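Local atomic coordinates of putative sugar kinase PH1459 (Pyrococcus horikoshii, PDB entry 3EWM), a protein that probably phosphorylates a sugar, perhaps fructose, at the expense of ATP, as a member of the PfkB family of carbohydrate kinases. Residues V107-M112 with S132-R137; G8-D13 with L52-G57; A125-F130 with L156-V161; M112-I117 with R141-K146. All coordinates share one frame; numbering follows the deposited sequence.

In the fold
Interaction 3 lies deepest, joining two neighbouring parallel strands of the large central sheet through backbone hydrogen bonds and a phenylalanine pair. Interaction 2 reaches the same sheet, but there the chain passes on into the smaller sheet, and a single backbone bond is followed by a serine hydroxyl and a bridging water. Interaction 1, also buried, is packing without hydrogen bonds between two loops, an aromatic ring set against side chains and carbonyl oxygens. Interaction 4 is more peripheral and only partly buried: residues 112-117 meet 141-146 through one threonine hydroxyl and a few apolar contacts. Met112 belongs to both interactions 1 and 4, while Lys55 of interaction 2 reaches Asn111 and Asp116 in the same loop.

Interaction 1 of 4, residues V107-M112 with S132-R137; sequences VAYFNM and SVILAR
Phe110, in a short 3-10 segment, faces Arg137 across 5.8 Å between CA atoms, and the backbone of 132-136 has helical angles without the regular helical bonds. The Phe110 ring is sandwiched. Arg137 CG sits over the centre of one face, 3.6 Å from the ring centroid in a CH-pi contact, and Tyr109 CE1 covers the middle of the opposite face. Two carbonyl oxygens lie in the ring plane at its edge, with Val133 O 3.1 Å from Phe110 CE1. A bend at chi2 (-74°) carries the guanidinium of Arg137 back nearly parallel to the ring, but any cation-pi attraction is weak at best. Instead, NE forms a salt bridge with Asp105, and NH1 donates to Ala136 O at 2.8 Å from above the carbonyl plane. Ile134 CD1 lies at the edge of the Tyr109 ring, 3.8 Å from Tyr109 CD1, and packs tightly, at 3.5 Å, against CE of Met112 (selenomethionine). Residues 132-137 follow strand 127-131 at the C-terminal ends of the parallel strands of the large sheet, where ribokinase-like kinases place their active site; the Val133 side chain is about 11 Å from that of the ATP-binding Lys190.

Interaction 2 of 4, residues G8-D13 with L52-G57; sequences GELLID and LISKVG
Gly8 and Ser54 mark the closest backbone approach, 5.5 Å between CA atoms, at the point where the chain leaving strand 3-7 parts from strand 49-57. Gly8 N still donates to Ile53 O, at 3.1 Å. Gly8 has a positive phi of 150°, a conformation in which a CB would run into the preceding carbonyl oxygen and Glu9 OE1. Beyond it, direct pairing between the two backbones gives way to other bridges. The hydroxyl of Ser54 swings back to Gly8, donating from OG to Gly8 O at 2.6 Å and in the carbonyl plane; with OG anti to its own backbone N (chi1 -166°), it also rests against Leu10 CB at 3.2 Å. Further along, the carbonyl oxygens of Leu10 and Lys55 point at a shared water, which donates to each; both Leu10 O and Lys55 O are 2.7 Å from it. Leu10 reaches the strand with its branched end: CD2 lies 3.6 Å from Val56 CG1 and 3.9 Å from Leu52 CD2, touching both side chains. The CB of Lys55 points away, and its NZ forms a salt bridge with Asp116 and a hydrogen bond to Asn111 O. Helices 35-45 and 60-71 cover the leucine cluster, Ala37 and Leu69 each touching both Leu10 and Leu52. Past Leu10 the chain enters the smaller sheet, where Leu11 bonds to Gly33 and Ile12 to strand 88-93, so this contact lies at the passage from one sheet to the other.

Interaction 3 of 4, residues A125-F130 with L156-V161; sequences AKIVNF and LIAFDV
Phe130 has its CG between the backbone N and the carbonyl carbon (chi1 77°), which leans the ring over the neighbouring strand, while Phe159, with CG opposite its own N (chi1 -178°), extends its ring to meet it. Phe159 CD1 ends 3.2 Å above the Phe130 plane, over the ring centre. The two planes are inclined at 46°, an oblique meeting that is neither a stack nor an edge-to-face pair. Ile157 meets the same ring at its edge, Ile157 CG2 3.4 Å from Phe130 CE2. Beneath these groups strands 127-130 and 156-160 run parallel, and their bonds pass from side to side in regular order. Leu156 N donates to Lys126 O at 2.8 Å, with Val128 N reaching Leu156 O at 2.7 Å. Ala158 N then bonds to Val128 O at 2.8 Å, Phe130 N to Ala158 O at 2.8 Å, and Asp160 N to Phe130 O at 3.0 Å. Phe130 O additionally receives a CA-H...O contact from Phe159. On the aromatic face, helix 140-151, which forms the beta-alpha-beta crossover between the strands, packs on Phe130 and Ile157, and helix 172-185 on both rings. Helix 245-259 covers Asn129 and Ala158 on the other face, where Asn129 ND2 bonds to Ser6 OG. Five successive backbone bonds satisfy the polar atoms between the strands, while mostly apolar side chains pack on the faces; the pairing ends at Asp160, where OD1 forms a long, weak ion pair with the ATP-binding Lys190, placing this end of the sheet beside the nucleotide site.

Interaction 4 of 4, residues M112-I117 with R141-K146; sequences MTLNDI and RETVMK
Thr143 makes the one hydrogen bond between residues 112-117 and 141-146: its OG1 donates to Met112 O at 2.6 Å, coming in from above the carbonyl plane, 40° out of it. Pro139 O also pairs with OG1, so two carbonyls share or compete for its single proton. Met112 N adds a second tie, to Ser140 OG at the helix start. Within the loop, further polar bonds shape the 3-10 turn. Asp116 OD2 accepts from Thr113 N at 2.8 Å, and Asp116 N bonds back to Thr113 O at 2.9 Å; the same carboxylate oxygen takes a salt bridge from Lys55. The apolar contacts begin with the other branch of Thr143. With OG1 beside the backbone N, chi1 -66°, CG2 is carried round to lie 3.5 Å from Thr113 C and 3.8 Å from Ile117 CG1. About one turn beyond Thr143, Lys146 is crossed at about a right angle by Leu114 of the loop, whose CD1 lies 3.8 Å from Lys146 CD and CD2 3.9 Å from Lys146 CB; only the aliphatic part of the lysine is involved. More loosely, CE of Met112 (selenomethionine) approaches Val144 CG2 at 4.4 Å. The chemistry thus divides by depth: a buried hydroxyl whose one proton is directed to backbone carbonyl oxygen and a methyl pressed on the loop lie at Thr143, while the Leu114-Lys146 pair closes the exposed rim by hydrocarbon contact.

Interaction 1 of 4, residues V107-M112 with S132-R137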
loop_
_atom_site.group_PDB
_atom_site.type_symbol
_atom_site.label_atom_id
_atom_site.label_comp_id
_atom_site.label_asym_id
_atom_site.label_seq_id
_atom_site.Cartn_x
_atom_site.Cartn_y
_atom_site.Cartn_z
ATOM N N VAL A 107 5.481 -2.030 -6.869
ATOM C CA VAL A 107 5.388 -3.156 -5.977
ATOM C C VAL A 107 5.996 -4.370 -6.674
ATOM O O VAL A 107 6.289 -4.335 -7.873
ATOM C CB VAL A 107 3.915 -3.451 -5.589
ATOM C CG1 VAL A 107 3.343 -2.324 -4.687
ATOM C CG2 VAL A 107 3.062 -3.658 -6.846
ATOM N N ALA A 108 6.149 -5.443 -5.910
ATOM C CA ALA A 108 6.981 -6.561 -6.302
ATOM C C ALA A 108 6.478 -7.274 -7.546
ATOM O O ALA A 108 7.293 -7.671 -8.392
ATOM C CB ALA A 108 7.112 -7.531 -5.152
ATOM N N TYR A 109 5.152 -7.419 -7.690
ATOM C CA TYR A 109 4.635 -8.232 -8.806
ATOM C C TYR A 109 4.837 -7.564 -10.159
ATOM O O TYR A 109 4.792 -8.240 -11.197
ATOM C CB TYR A 109 3.169 -8.673 -8.601
ATOM C CG TYR A 109 2.169 -7.556 -8.635
ATOM C CD1 TYR A 109 1.794 -6.961 -9.841
ATOM C CD2 TYR A 109 1.573 -7.109 -7.454
ATOM C CE1 TYR A 109 0.852 -5.947 -9.880
ATOM C CE2 TYR A 109 0.651 -6.080 -7.477
ATOM C CZ TYR A 109 0.301 -5.499 -8.693
ATOM O OH TYR A 109 -0.599 -4.465 -8.701
ATOM N N PHE A 110 5.087 -6.255 -10.131
ATOM C CA PHE A 110 5.399 -5.471 -11.330
ATOM C C PHE A 110 6.897 -5.462 -11.642
ATOM O O PHE A 110 7.313 -4.939 -12.677
ATOM C CB PHE A 110 4.901 -4.033 -11.188
ATOM C CG PHE A 110 3.447 -3.831 -11.526
ATOM C CD1 PHE A 110 2.899 -4.374 -12.685
ATOM C CD2 PHE A 110 2.634 -3.045 -10.704
ATOM C CE1 PHE A 110 1.574 -4.159 -13.018
ATOM C CE2 PHE A 110 1.292 -2.806 -11.047
ATOM C CZ PHE A 110 0.767 -3.365 -12.199
ATOM N N ASN A 111 7.686 -6.104 -10.782
ATOM C CA ASN A 111 9.142 -6.145 -10.899
ATOM C C ASN A 111 9.717 -7.520 -11.316
ATOM O O ASN A 111 10.839 -7.868 -10.943
ATOM C CB ASN A 111 9.752 -5.723 -9.554
ATOM C CG ASN A 111 11.159 -5.179 -9.686
ATOM O OD1 ASN A 111 11.513 -4.561 -10.698
ATOM N ND2 ASN A 111 11.959 -5.365 -8.641
HETATM N N MSE A 112 8.958 -8.304 -12.087
HETATM C CA MSE A 112 9.433 -9.615 -12.519
HETATM C C MSE A 112 10.388 -9.501 -13.685
HETATM O O MSE A 112 10.133 -8.783 -14.640
HETATM C CB MSE A 112 8.264 -10.527 -12.896
HETATM C CG MSE A 112 7.562 -11.083 -11.681
HETATM SE SE MSE A 112 6.257 -12.433 -12.176
HETATM C CE MSE A 112 4.866 -11.187 -12.444
ATOM N N SER A 132 -4.407 -8.780 -17.923
ATOM C CA SER A 132 -3.792 -7.544 -18.399
ATOM C C SER A 132 -3.132 -6.699 -17.302
ATOM O O SER A 132 -2.247 -5.905 -17.586
ATOM C CB SER A 132 -4.779 -6.725 -19.215
ATOM O OG SER A 132 -5.629 -5.968 -18.394
ATOM N N VAL A 133 -3.559 -6.879 -16.055
ATOM C CA VAL A 133 -3.096 -6.020 -14.970
ATOM C C VAL A 133 -1.578 -6.104 -14.833
ATOM O O VAL A 133 -0.901 -5.089 -14.700
ATOM C CB VAL A 133 -3.806 -6.338 -13.653
ATOM C CG1 VAL A 133 -3.118 -5.659 -12.484
ATOM C CG2 VAL A 133 -5.312 -5.912 -13.748
ATOM N N ILE A 134 -1.052 -7.311 -14.935
ATOM C CA ILE A 134 0.383 -7.505 -14.822
ATOM C C ILE A 134 1.139 -6.686 -15.877
ATOM O O ILE A 134 2.258 -6.242 -15.640
ATOM C CB ILE A 134 0.769 -9.002 -14.871
ATOM C CG1 ILE A 134 2.243 -9.156 -14.494
ATOM C CG2 ILE A 134 0.502 -9.622 -16.231
ATOM C CD1 ILE A 134 2.526 -8.737 -13.123
ATOM N N LEU A 135 0.490 -6.454 -17.017
ATOM C CA LEU A 135 1.124 -5.835 -18.164
ATOM C C LEU A 135 1.232 -4.324 -18.020
ATOM O O LEU A 135 1.840 -3.668 -18.870
ATOM C CB LEU A 135 0.363 -6.194 -19.454
ATOM C CG LEU A 135 0.119 -7.683 -19.724
ATOM C CD1 LEU A 135 -0.747 -7.882 -20.942
ATOM C CD2 LEU A 135 1.465 -8.480 -19.813
ATOM N N ALA A 136 0.660 -3.777 -16.946
ATOM C CA ALA A 136 0.560 -2.340 -16.798
ATOM C C ALA A 136 1.910 -1.680 -16.572
ATOM O O ALA A 136 2.071 -0.504 -16.874
ATOM C CB ALA A 136 -0.445 -1.959 -15.687
ATOM N N ARG A 137 2.887 -2.449 -16.068
ATOM C CA ARG A 137 4.190 -1.893 -15.759
ATOM C C ARG A 137 5.298 -2.835 -16.169
ATOM O O ARG A 137 5.150 -4.043 -16.099
ATOM C CB ARG A 137 4.338 -1.626 -14.258
ATOM C CG ARG A 137 3.320 -0.680 -13.666
ATOM C CD ARG A 137 3.608 0.771 -14.066
ATOM N NE ARG A 137 2.633 1.656 -13.439
ATOM C CZ ARG A 137 1.407 1.882 -13.902
ATOM N NH1 ARG A 137 0.982 1.312 -15.027
ATOM N NH2 ARG A 137 0.594 2.690 -13.237
#

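Interaction 2 of 4, residues G8-D13 with L52-G57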
loop_
_atom_site.group_PDB
_atom_site.type_symbol
_atom_site.label_atom_id
_atom_site.label_comp_id
_atom_site.label_asym_id
_atom_site.label_seq_id
_atom_site.Cartn_x
_atom_site.Cartn_y
_atom_site.Cartn_z
ATOM N N GLY A 8 1.075 -13.601 -13.052
ATOM C CA GLY A 8 0.728 -12.191 -12.972
ATOM C C GLY A 8 0.656 -11.732 -11.527
ATOM O O GLY A 8 1.352 -12.262 -10.664
ATOM N N GLU A 9 -0.226 -10.768 -11.285
ATOM C CA GLU A 9 -0.281 -10.043 -10.045
ATOM C C GLU A 9 -0.751 -10.927 -8.888
ATOM O O GLU A 9 -1.714 -11.691 -9.013
ATOM C CB GLU A 9 -1.152 -8.780 -10.187
ATOM C CG GLU A 9 -2.614 -9.004 -10.387
ATOM C CD GLU A 9 -3.020 -9.261 -11.827
ATOM O OE1 GLU A 9 -2.154 -9.607 -12.665
ATOM O OE2 GLU A 9 -4.241 -9.160 -12.099
ATOM N N LEU A 10 -0.033 -10.807 -7.782
ATOM C CA LEU A 10 -0.407 -11.427 -6.523
ATOM C C LEU A 10 -0.214 -10.341 -5.508
ATOM O O LEU A 10 0.883 -9.753 -5.388
ATOM C CB LEU A 10 0.464 -12.654 -6.211
ATOM C CG LEU A 10 0.387 -13.259 -4.798
ATOM C CD1 LEU A 10 -1.012 -13.769 -4.460
ATOM C CD2 LEU A 10 1.447 -14.369 -4.604
ATOM N N LEU A 11 -1.295 -10.026 -4.802
ATOM C CA LEU A 11 -1.287 -8.829 -3.967
ATOM C C LEU A 11 -2.203 -8.953 -2.769
ATOM O O LEU A 11 -3.032 -9.867 -2.704
ATOM C CB LEU A 11 -1.693 -7.596 -4.808
ATOM C CG LEU A 11 -2.949 -7.701 -5.698
ATOM C CD1 LEU A 11 -4.208 -7.642 -4.873
ATOM C CD2 LEU A 11 -2.951 -6.595 -6.754
ATOM N N ILE A 12 -2.058 -8.006 -1.838
ATOM C CA ILE A 12 -3.002 -7.814 -0.742
ATOM C C ILE A 12 -4.168 -6.946 -1.213
ATOM O O ILE A 12 -3.984 -5.819 -1.683
ATOM C CB ILE A 12 -2.338 -7.120 0.506
ATOM C CG1 ILE A 12 -1.111 -7.899 0.999
ATOM C CG2 ILE A 12 -3.373 -6.903 1.606
ATOM C CD1 ILE A 12 -1.463 -9.224 1.729
ATOM N N ASP A 13 -5.375 -7.477 -1.127
ATOM C CA ASP A 13 -6.547 -6.634 -1.269
ATOM C C ASP A 13 -6.874 -6.111 0.109
ATOM O O ASP A 13 -7.106 -6.882 1.050
ATOM C CB ASP A 13 -7.762 -7.405 -1.794
ATOM C CG ASP A 13 -7.737 -7.611 -3.294
ATOM O OD1 ASP A 13 -7.039 -6.867 -3.993
ATOM O OD2 ASP A 13 -8.447 -8.503 -3.776
ATOM N N LEU A 52 1.189 -20.795 -9.392
ATOM C CA LEU A 52 1.170 -19.376 -9.624
ATOM C C LEU A 52 2.586 -18.848 -9.711
ATOM O O LEU A 52 3.422 -19.101 -8.846
ATOM C CB LEU A 52 0.385 -18.656 -8.521
ATOM C CG LEU A 52 0.364 -17.123 -8.601
ATOM C CD1 LEU A 52 -0.407 -16.634 -9.841
ATOM C CD2 LEU A 52 -0.245 -16.578 -7.319
ATOM N N ILE A 53 2.845 -18.129 -10.786
ATOM C CA ILE A 53 4.105 -17.444 -10.955
ATOM C C ILE A 53 3.847 -15.981 -10.705
ATOM O O ILE A 53 3.046 -15.341 -11.390
ATOM C CB ILE A 53 4.682 -17.669 -12.361
ATOM C CG1 ILE A 53 5.135 -19.129 -12.497
ATOM C CG2 ILE A 53 5.846 -16.652 -12.657
ATOM C CD1 ILE A 53 5.026 -19.641 -13.907
ATOM N N SER A 54 4.530 -15.454 -9.702
ATOM C CA SER A 54 4.360 -14.086 -9.315
ATOM C C SER A 54 5.555 -13.645 -8.486
ATOM O O SER A 54 6.574 -14.355 -8.398
ATOM C CB SER A 54 3.060 -13.891 -8.538
ATOM O OG SER A 54 2.776 -12.509 -8.467
ATOM N N LYS A 55 5.431 -12.471 -7.880
ATOM C CA LYS A 55 6.530 -11.933 -7.119
ATOM C C LYS A 55 5.926 -11.115 -6.009
ATOM O O LYS A 55 5.024 -10.298 -6.248
ATOM C CB LYS A 55 7.431 -11.060 -8.009
ATOM C CG LYS A 55 8.860 -10.930 -7.490
ATOM C CD LYS A 55 9.729 -10.220 -8.498
ATOM C CE LYS A 55 11.141 -10.014 -7.973
ATOM N NZ LYS A 55 12.013 -9.374 -8.996
ATOM N N VAL A 56 6.394 -11.368 -4.793
ATOM C CA VAL A 56 5.930 -10.609 -3.620
ATOM C C VAL A 56 7.150 -9.983 -2.965
ATOM O O VAL A 56 8.289 -10.275 -3.345
ATOM C CB VAL A 56 5.168 -11.512 -2.603
ATOM C CG1 VAL A 56 3.851 -12.014 -3.197
ATOM C CG2 VAL A 56 6.031 -12.692 -2.159
ATOM N N GLY A 57 6.916 -9.124 -1.982
ATOM C CA GLY A 57 8.000 -8.547 -1.221
ATOM C C GLY A 57 8.471 -9.572 -0.212
ATOM O O GLY A 57 7.706 -10.438 0.236
HETATM O O HOH W 1 3.271 -8.715 -4.864
#

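Interaction 3 of 4, residues A125-F130 with L156-V161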
loop_
_atom_site.group_PDB
_atom_site.type_symbol
_atom_site.label_atom_id
_atom_site.label_comp_id
_atom_site.label_asym_id
_atom_site.label_seq_id
_atom_site.Cartn_x
_atom_site.Cartn_y
_atom_site.Cartn_z
ATOM N N ALA A 125 3.142 -26.708 -17.632
ATOM C CA ALA A 125 1.736 -26.309 -17.721
ATOM C C ALA A 125 1.116 -26.713 -19.048
ATOM O O ALA A 125 1.717 -26.526 -20.106
ATOM C CB ALA A 125 1.609 -24.808 -17.530
ATOM N N LYS A 126 -0.089 -27.263 -18.986
ATOM C CA LYS A 126 -0.893 -27.485 -20.191
ATOM C C LYS A 126 -1.648 -26.222 -20.586
ATOM O O LYS A 126 -1.901 -25.975 -21.769
ATOM C CB LYS A 126 -1.871 -28.634 -19.965
ATOM C CG LYS A 126 -1.201 -29.975 -19.666
ATOM C CD LYS A 126 -0.378 -30.472 -20.835
ATOM C CE LYS A 126 0.111 -31.893 -20.555
ATOM N NZ LYS A 126 1.016 -32.380 -21.627
ATOM N N ILE A 127 -2.043 -25.449 -19.570
ATOM C CA ILE A 127 -2.638 -24.137 -19.774
ATOM C C ILE A 127 -1.868 -23.124 -18.938
ATOM O O ILE A 127 -1.556 -23.377 -17.771
ATOM C CB ILE A 127 -4.119 -24.087 -19.390
ATOM C CG1 ILE A 127 -4.903 -25.199 -20.097
ATOM C CG2 ILE A 127 -4.719 -22.670 -19.674
ATOM C CD1 ILE A 127 -6.377 -25.196 -19.781
ATOM N N VAL A 128 -1.551 -21.995 -19.557
ATOM C CA VAL A 128 -0.965 -20.854 -18.842
ATOM C C VAL A 128 -1.923 -19.667 -18.898
ATOM O O VAL A 128 -2.368 -19.240 -19.960
ATOM C CB VAL A 128 0.428 -20.468 -19.384
ATOM C CG1 VAL A 128 0.961 -19.206 -18.701
ATOM C CG2 VAL A 128 1.400 -21.614 -19.186
ATOM N N ASN A 129 -2.236 -19.150 -17.728
ATOM C CA ASN A 129 -3.234 -18.110 -17.598
ATOM C C ASN A 129 -2.566 -16.784 -17.219
ATOM O O ASN A 129 -1.759 -16.727 -16.293
ATOM C CB ASN A 129 -4.210 -18.531 -16.497
ATOM C CG ASN A 129 -5.111 -17.427 -16.081
ATOM O OD1 ASN A 129 -5.788 -16.823 -16.912
ATOM N ND2 ASN A 129 -5.124 -17.134 -14.792
ATOM N N PHE A 130 -2.899 -15.727 -17.950
ATOM C CA PHE A 130 -2.469 -14.382 -17.573
ATOM C C PHE A 130 -3.568 -13.356 -17.834
ATOM O O PHE A 130 -4.586 -13.651 -18.484
ATOM C CB PHE A 130 -1.102 -14.029 -18.215
ATOM C CG PHE A 130 -1.166 -13.669 -19.676
ATOM C CD1 PHE A 130 -0.772 -12.398 -20.100
ATOM C CD2 PHE A 130 -1.578 -14.593 -20.631
ATOM C CE1 PHE A 130 -0.801 -12.063 -21.458
ATOM C CE2 PHE A 130 -1.623 -14.260 -21.985
ATOM C CZ PHE A 130 -1.238 -12.997 -22.393
ATOM N N LEU A 156 -1.597 -24.250 -23.956
ATOM C CA LEU A 156 -2.678 -23.317 -24.225
ATOM C C LEU A 156 -2.506 -22.046 -23.381
ATOM O O LEU A 156 -2.124 -22.102 -22.209
ATOM C CB LEU A 156 -4.033 -23.963 -23.931
ATOM C CG LEU A 156 -4.374 -25.163 -24.798
ATOM C CD1 LEU A 156 -5.692 -25.783 -24.386
ATOM C CD2 LEU A 156 -4.395 -24.748 -26.278
ATOM N N ILE A 157 -2.786 -20.912 -24.002
ATOM C CA ILE A 157 -2.644 -19.626 -23.365
ATOM C C ILE A 157 -4.025 -19.038 -23.147
ATOM O O ILE A 157 -4.841 -18.990 -24.059
ATOM C CB ILE A 157 -1.777 -18.675 -24.235
ATOM C CG1 ILE A 157 -0.358 -19.230 -24.366
ATOM C CG2 ILE A 157 -1.775 -17.263 -23.667
ATOM C CD1 ILE A 157 0.362 -18.707 -25.574
ATOM N N ALA A 158 -4.281 -18.596 -21.927
ATOM C CA ALA A 158 -5.558 -17.972 -21.596
ATOM C C ALA A 158 -5.314 -16.574 -21.054
ATOM O O ALA A 158 -4.404 -16.356 -20.242
ATOM C CB ALA A 158 -6.326 -18.834 -20.582
ATOM N N PHE A 159 -6.129 -15.624 -21.515
ATOM C CA PHE A 159 -5.935 -14.227 -21.193
ATOM C C PHE A 159 -7.269 -13.615 -20.783
ATOM O O PHE A 159 -8.225 -13.658 -21.539
ATOM C CB PHE A 159 -5.327 -13.494 -22.397
ATOM C CG PHE A 159 -5.036 -12.027 -22.144
ATOM C CD1 PHE A 159 -4.035 -11.642 -21.262
ATOM C CD2 PHE A 159 -5.770 -11.039 -22.783
ATOM C CE1 PHE A 159 -3.742 -10.298 -21.043
ATOM C CE2 PHE A 159 -5.502 -9.688 -22.569
ATOM C CZ PHE A 159 -4.470 -9.312 -21.693
ATOM N N ASP A 160 -7.323 -13.145 -19.546
ATOM C CA ASP A 160 -8.425 -12.359 -19.038
ATOM C C ASP A 160 -8.054 -10.913 -19.340
ATOM O O ASP A 160 -7.054 -10.399 -18.852
ATOM C CB ASP A 160 -8.551 -12.625 -17.539
ATOM C CG ASP A 160 -9.666 -11.847 -16.880
ATOM O OD1 ASP A 160 -10.456 -11.162 -17.572
ATOM O OD2 ASP A 160 -9.722 -11.916 -15.636
ATOM N N VAL A 161 -8.839 -10.271 -20.191
ATOM C CA VAL A 161 -8.562 -8.906 -20.599
ATOM C C VAL A 161 -8.548 -8.005 -19.348
ATOM O O VAL A 161 -7.704 -7.115 -19.222
ATOM C CB VAL A 161 -9.598 -8.431 -21.664
ATOM C CG1 VAL A 161 -9.429 -6.970 -21.971
ATOM C CG2 VAL A 161 -9.463 -9.289 -22.946
#

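Interaction 4 of 4, residues M112-I117 with R141-K146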
loop_
_atom_site.group_PDB
_atom_site.type_symbol
_atom_site.label_atom_id
_atom_site.label_comp_id
_atom_site.label_asym_id
_atom_site.label_seq_id
_atom_site.Cartn_x
_atom_site.Cartn_y
_atom_site.Cartn_z
HETATM N N MSE A 112 8.958 -8.304 -12.087
HETATM C CA MSE A 112 9.433 -9.615 -12.519
HETATM C C MSE A 112 10.388 -9.501 -13.685
HETATM O O MSE A 112 10.133 -8.783 -14.640
HETATM C CB MSE A 112 8.264 -10.527 -12.896
HETATM C CG MSE A 112 7.562 -11.083 -11.681
HETATM SE SE MSE A 112 6.257 -12.433 -12.176
HETATM C CE MSE A 112 4.866 -11.187 -12.444
ATOM N N THR A 113 11.503 -10.205 -13.592
ATOM C CA THR A 113 12.421 -10.290 -14.713
ATOM C C THR A 113 12.456 -11.745 -15.137
ATOM O O THR A 113 11.912 -12.625 -14.453
ATOM C CB THR A 113 13.842 -9.796 -14.330
ATOM O OG1 THR A 113 14.313 -10.566 -13.227
ATOM C CG2 THR A 113 13.821 -8.315 -13.925
ATOM N N LEU A 114 13.105 -12.017 -16.258
ATOM C CA LEU A 114 13.186 -13.381 -16.759
ATOM C C LEU A 114 13.801 -14.367 -15.768
ATOM O O LEU A 114 13.404 -15.518 -15.733
ATOM C CB LEU A 114 13.936 -13.416 -18.074
ATOM C CG LEU A 114 13.127 -12.794 -19.202
ATOM C CD1 LEU A 114 14.032 -12.516 -20.394
ATOM C CD2 LEU A 114 11.950 -13.698 -19.590
ATOM N N ASN A 115 14.749 -13.891 -14.965
ATOM C CA ASN A 115 15.355 -14.701 -13.908
ATOM C C ASN A 115 14.355 -15.173 -12.864
ATOM O O ASN A 115 14.595 -16.183 -12.224
ATOM C CB ASN A 115 16.441 -13.907 -13.193
ATOM C CG ASN A 115 17.315 -13.172 -14.137
ATOM O OD1 ASN A 115 17.142 -11.962 -14.342
ATOM N ND2 ASN A 115 18.235 -13.885 -14.763
ATOM N N ASP A 116 13.249 -14.436 -12.696
ATOM C CA ASP A 116 12.237 -14.740 -11.684
ATOM C C ASP A 116 11.278 -15.842 -12.118
ATOM O O ASP A 116 10.453 -16.311 -11.328
ATOM C CB ASP A 116 11.429 -13.487 -11.316
ATOM C CG ASP A 116 12.287 -12.382 -10.729
ATOM O OD1 ASP A 116 13.254 -12.698 -10.004
ATOM O OD2 ASP A 116 11.991 -11.196 -10.997
ATOM N N ILE A 117 11.379 -16.242 -13.378
ATOM C CA ILE A 117 10.446 -17.201 -13.945
ATOM C C ILE A 117 10.949 -18.599 -13.727
ATOM O O ILE A 117 12.088 -18.947 -14.096
ATOM C CB ILE A 117 10.197 -16.943 -15.461
ATOM C CG1 ILE A 117 9.721 -15.492 -15.688
ATOM C CG2 ILE A 117 9.238 -18.017 -16.066
ATOM C CD1 ILE A 117 8.435 -15.123 -14.906
ATOM N N ARG A 141 5.624 -6.485 -17.448
ATOM C CA ARG A 141 5.016 -6.526 -18.766
ATOM C C ARG A 141 5.892 -7.258 -19.781
ATOM O O ARG A 141 5.470 -8.235 -20.377
ATOM C CB ARG A 141 4.681 -5.128 -19.264
ATOM C CG ARG A 141 4.310 -5.123 -20.727
ATOM C CD ARG A 141 3.435 -3.946 -21.020
ATOM N NE ARG A 141 4.198 -2.777 -21.385
ATOM C CZ ARG A 141 4.119 -1.584 -20.808
ATOM N NH1 ARG A 141 3.310 -1.360 -19.781
ATOM N NH2 ARG A 141 4.869 -0.599 -21.278
ATOM N N GLU A 142 7.121 -6.801 -19.958
ATOM C CA GLU A 142 7.993 -7.418 -20.942
ATOM C C GLU A 142 8.300 -8.870 -20.602
ATOM O O GLU A 142 8.312 -9.716 -21.482
ATOM C CB GLU A 142 9.254 -6.569 -21.175
ATOM C CG GLU A 142 8.916 -5.410 -22.080
ATOM C CD GLU A 142 9.997 -4.366 -22.207
ATOM O OE1 GLU A 142 9.684 -3.352 -22.870
ATOM O OE2 GLU A 142 11.115 -4.542 -21.655
ATOM N N THR A 143 8.507 -9.139 -19.314
ATOM C CA THR A 143 8.830 -10.452 -18.823
ATOM C C THR A 143 7.682 -11.414 -19.121
ATOM O O THR A 143 7.903 -12.478 -19.699
ATOM C CB THR A 143 9.148 -10.426 -17.317
ATOM O OG1 THR A 143 10.349 -9.663 -17.099
ATOM C CG2 THR A 143 9.330 -11.847 -16.776
ATOM N N VAL A 144 6.464 -11.019 -18.750
ATOM C CA VAL A 144 5.299 -11.864 -18.964
ATOM C C VAL A 144 5.100 -12.080 -20.458
ATOM O O VAL A 144 4.818 -13.194 -20.867
ATOM C CB VAL A 144 4.030 -11.313 -18.265
ATOM C CG1 VAL A 144 2.767 -12.101 -18.635
ATOM C CG2 VAL A 144 4.226 -11.357 -16.756
HETATM N N MSE A 145 5.293 -11.039 -21.267
HETATM C CA MSE A 145 5.072 -11.186 -22.711
HETATM C C MSE A 145 6.045 -12.214 -23.274
HETATM O O MSE A 145 5.678 -13.038 -24.102
HETATM C CB MSE A 145 5.180 -9.851 -23.451
HETATM C CG MSE A 145 4.020 -8.880 -23.167
HETATM SE SE MSE A 145 2.269 -9.734 -23.442
HETATM C CE MSE A 145 2.391 -9.991 -25.348
ATOM N N LYS A 146 7.283 -12.173 -22.792
ATOM C CA LYS A 146 8.275 -13.183 -23.157
ATOM C C LYS A 146 7.893 -14.592 -22.724
ATOM O O LYS A 146 8.031 -15.521 -23.493
ATOM C CB LYS A 146 9.656 -12.783 -22.645
ATOM C CG LYS A 146 10.196 -11.615 -23.454
ATOM C CD LYS A 146 11.619 -11.257 -23.097
ATOM C CE LYS A 146 12.125 -10.239 -24.110
ATOM N NZ LYS A 146 11.408 -8.938 -23.976
#